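Local structure of ribokinase (Cryptococcus neoformans var. grubii serotype A, 6CW5) at residues L189-V194 and I252-P257. The protein probably phosphorylates D-ribose at O-5 with ATP and magnesium, yielding D-ribose 5-phosphate for nucleotide and amino-acid synthesis or the pentose phosphate pathway. Residues are numbered along the deposited sequence; the frame is centred on the assembly and turned at random.
Sequences LSWLIV and ILCYEP
The indole of Trp191 reaches the end of strand 252-255 and the residue just after it, meeting Cys254, Tyr255 and Glu256 within the large mixed sheet of the PfkB (ribokinase-like) fold. Strand 242-246 lies between the two in sheet order, pairing parallel with 191-195 and antiparallel with 252-255. Accordingly, no hydrogen bond links the segments, and even the nearest alpha carbons, Trp191 CA and Glu256 CA, are 8.7 Å apart.

The apolar contacts come from the outer corner of the six-membered ring. Trp191 CG is anti to its own carbonyl carbon (chi1 -73°), which sends the indole toward the second segment, where its CH2 meets the aliphatic stem of Glu256 at CG, 3.8 Å away. The two side chains pass at a slant, with indole and carboxylate planes 21° apart. Beyond CG the Glu256 chain is extended, and OE1 forms a salt bridge with Lys259. In one of its two modelled conformers Cys254 SG lies 4.3 Å from Trp191 CH2, a tentative sulfur-aromatic contact at a slant to the ring. Helix 297-311 adds Leu297 against Cys254 and Glu256, while Phe287 of helix 279-292 packs edge-to-face with the indole.

One polar atom also touches the ring, though without a hydrogen bond: the backbone carbonyl oxygen Tyr255 O approaches obliquely to 3.6 Å from Trp191 CZ3.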
loop_
_atom_site.group_PDB
_atom_site.type_symbol
_atom_site.label_atom_id
_atom_site.label_comp_id
_atom_site.label_asym_id
_atom_site.label_seq_id
_atom_site.Cartn_x
_atom_site.Cartn_y
_atom_site.Cartn_z
ATOM N N LEU A 189 -15.145 -2.230 6.700
ATOM C CA LEU A 189 -14.742 -2.219 8.098
ATOM C C LEU A 189 -15.881 -2.688 8.993
ATOM O O LEU A 189 -16.997 -2.166 8.906
ATOM C CB LEU A 189 -14.322 -0.809 8.505
ATOM C CG LEU A 189 -13.829 -0.720 9.925
ATOM C CD1 LEU A 189 -12.517 -1.493 10.049
ATOM C CD2 LEU A 189 -13.622 0.777 10.247
ATOM N N SER A 190 -15.593 -3.648 9.877
ATOM C CA SER A 190 -16.651 -4.091 10.788
ATOM C C SER A 190 -16.783 -3.176 11.998
ATOM O O SER A 190 -17.907 -2.907 12.444
ATOM C CB SER A 190 -16.398 -5.518 11.280
ATOM O OG SER A 190 -16.059 -6.394 10.206
ATOM N N TRP A 191 -15.653 -2.751 12.576
ATOM C CA TRP A 191 -15.655 -1.967 13.810
ATOM C C TRP A 191 -14.651 -0.834 13.739
ATOM O O TRP A 191 -13.491 -1.049 13.382
ATOM C CB TRP A 191 -15.308 -2.826 15.026
ATOM C CG TRP A 191 -16.409 -3.752 15.436
ATOM C CD1 TRP A 191 -16.534 -5.077 15.145
ATOM C CD2 TRP A 191 -17.539 -3.400 16.233
ATOM N NE1 TRP A 191 -17.689 -5.578 15.727
ATOM C CE2 TRP A 191 -18.319 -4.558 16.396
ATOM C CE3 TRP A 191 -17.962 -2.202 16.828
ATOM C CZ2 TRP A 191 -19.502 -4.564 17.136
ATOM C CZ3 TRP A 191 -19.133 -2.207 17.571
ATOM C CH2 TRP A 191 -19.892 -3.384 17.710
ATOM N N LEU A 192 -15.091 0.363 14.115
ATOM C CA LEU A 192 -14.200 1.500 14.317
ATOM C C LEU A 192 -14.058 1.724 15.816
ATOM O O LEU A 192 -15.066 1.827 16.520
ATOM C CB LEU A 192 -14.772 2.757 13.648
ATOM C CG LEU A 192 -14.123 4.108 13.999
ATOM C CD1 LEU A 192 -12.736 4.209 13.313
ATOM C CD2 LEU A 192 -15.023 5.265 13.548
ATOM N N ILE A 193 -12.819 1.836 16.301
ATOM C CA ILE A 193 -12.549 2.162 17.699
ATOM C C ILE A 193 -11.867 3.522 17.740
ATOM O O ILE A 193 -10.767 3.688 17.192
ATOM C CB ILE A 193 -11.671 1.111 18.392
ATOM C CG1 ILE A 193 -12.287 -0.273 18.289
ATOM C CG2 ILE A 193 -11.526 1.471 19.885
ATOM C CD1 ILE A 193 -11.482 -1.321 19.086
ATOM N N VAL A 194 -12.503 4.481 18.409
ATOM C CA VAL A 194 -11.983 5.842 18.560
ATOM C C VAL A 194 -12.189 6.303 19.994
ATOM O O VAL A 194 -13.015 5.758 20.723
ATOM C CB VAL A 194 -12.698 6.839 17.613
ATOM C CG1 VAL A 194 -12.242 6.602 16.168
ATOM C CG2 VAL A 194 -14.257 6.718 17.733
ATOM N N ILE A 252 -17.459 4.254 28.096
ATOM C CA ILE A 252 -17.411 3.952 26.669
ATOM C C ILE A 252 -18.823 3.938 26.103
ATOM O O ILE A 252 -19.800 3.665 26.810
ATOM C CB ILE A 252 -16.719 2.606 26.341
ATOM C CG1 ILE A 252 -17.542 1.446 26.871
ATOM C CG2 ILE A 252 -15.332 2.530 26.949
ATOM C CD1 ILE A 252 -17.216 0.129 26.200
ATOM N N LEU A 253 -18.912 4.222 24.805
ATOM C CA LEU A 253 -20.137 4.097 24.026
ATOM C C LEU A 253 -19.956 2.999 22.980
ATOM O O LEU A 253 -18.887 2.858 22.384
ATOM C CB LEU A 253 -20.462 5.431 23.346
ATOM C CG LEU A 253 -20.781 6.602 24.273
ATOM C CD1 LEU A 253 -20.827 7.940 23.516
ATOM C CD2 LEU A 253 -22.111 6.360 24.965
ATOM N N CYS A 254 -20.989 2.215 22.762
ATOM C CA CYS A 254 -20.947 1.124 21.800
ATOM C C CYS A 254 -22.164 1.246 20.893
ATOM O O CYS A 254 -23.276 1.505 21.374
ATOM C CB CYS A 254 -20.917 -0.237 22.531
ATOM S SG CYS A 254 -21.068 -1.722 21.492
ATOM N N TYR A 255 -21.953 1.070 19.590
ATOM C CA TYR A 255 -23.025 1.212 18.611
ATOM C C TYR A 255 -22.884 0.129 17.555
ATOM O O TYR A 255 -21.854 0.052 16.880
ATOM C CB TYR A 255 -22.999 2.599 17.945
ATOM C CG TYR A 255 -23.924 2.710 16.756
ATOM C CD1 TYR A 255 -25.284 2.914 16.942
ATOM C CD2 TYR A 255 -23.447 2.596 15.457
ATOM C CE1 TYR A 255 -26.144 3.006 15.862
ATOM C CE2 TYR A 255 -24.296 2.691 14.371
ATOM C CZ TYR A 255 -25.648 2.897 14.586
ATOM O OH TYR A 255 -26.518 2.994 13.521
ATOM N N GLU A 256 -23.922 -0.690 17.401
ATOM C CA GLU A 256 -24.055 -1.539 16.219
ATOM C C GLU A 256 -25.029 -0.918 15.241
ATOM O O GLU A 256 -26.039 -0.325 15.658
ATOM C CB GLU A 256 -24.540 -2.952 16.583
ATOM C CG GLU A 256 -23.649 -3.645 17.572
ATOM C CD GLU A 256 -24.160 -5.026 17.896
ATOM O OE1 GLU A 256 -24.928 -5.156 18.870
ATOM O OE2 GLU A 256 -23.818 -5.963 17.147
ATOM N N PRO A 257 -24.735 -1.033 13.948
ATOM C CA PRO A 257 -25.586 -0.407 12.930
ATOM C C PRO A 257 -27.070 -0.630 13.180
ATOM O O PRO A 257 -27.520 -1.769 13.345
ATOM C CB PRO A 257 -25.135 -1.093 11.635
ATOM C CG PRO A 257 -23.701 -1.398 11.883
ATOM C CD PRO A 257 -23.604 -1.769 13.351
#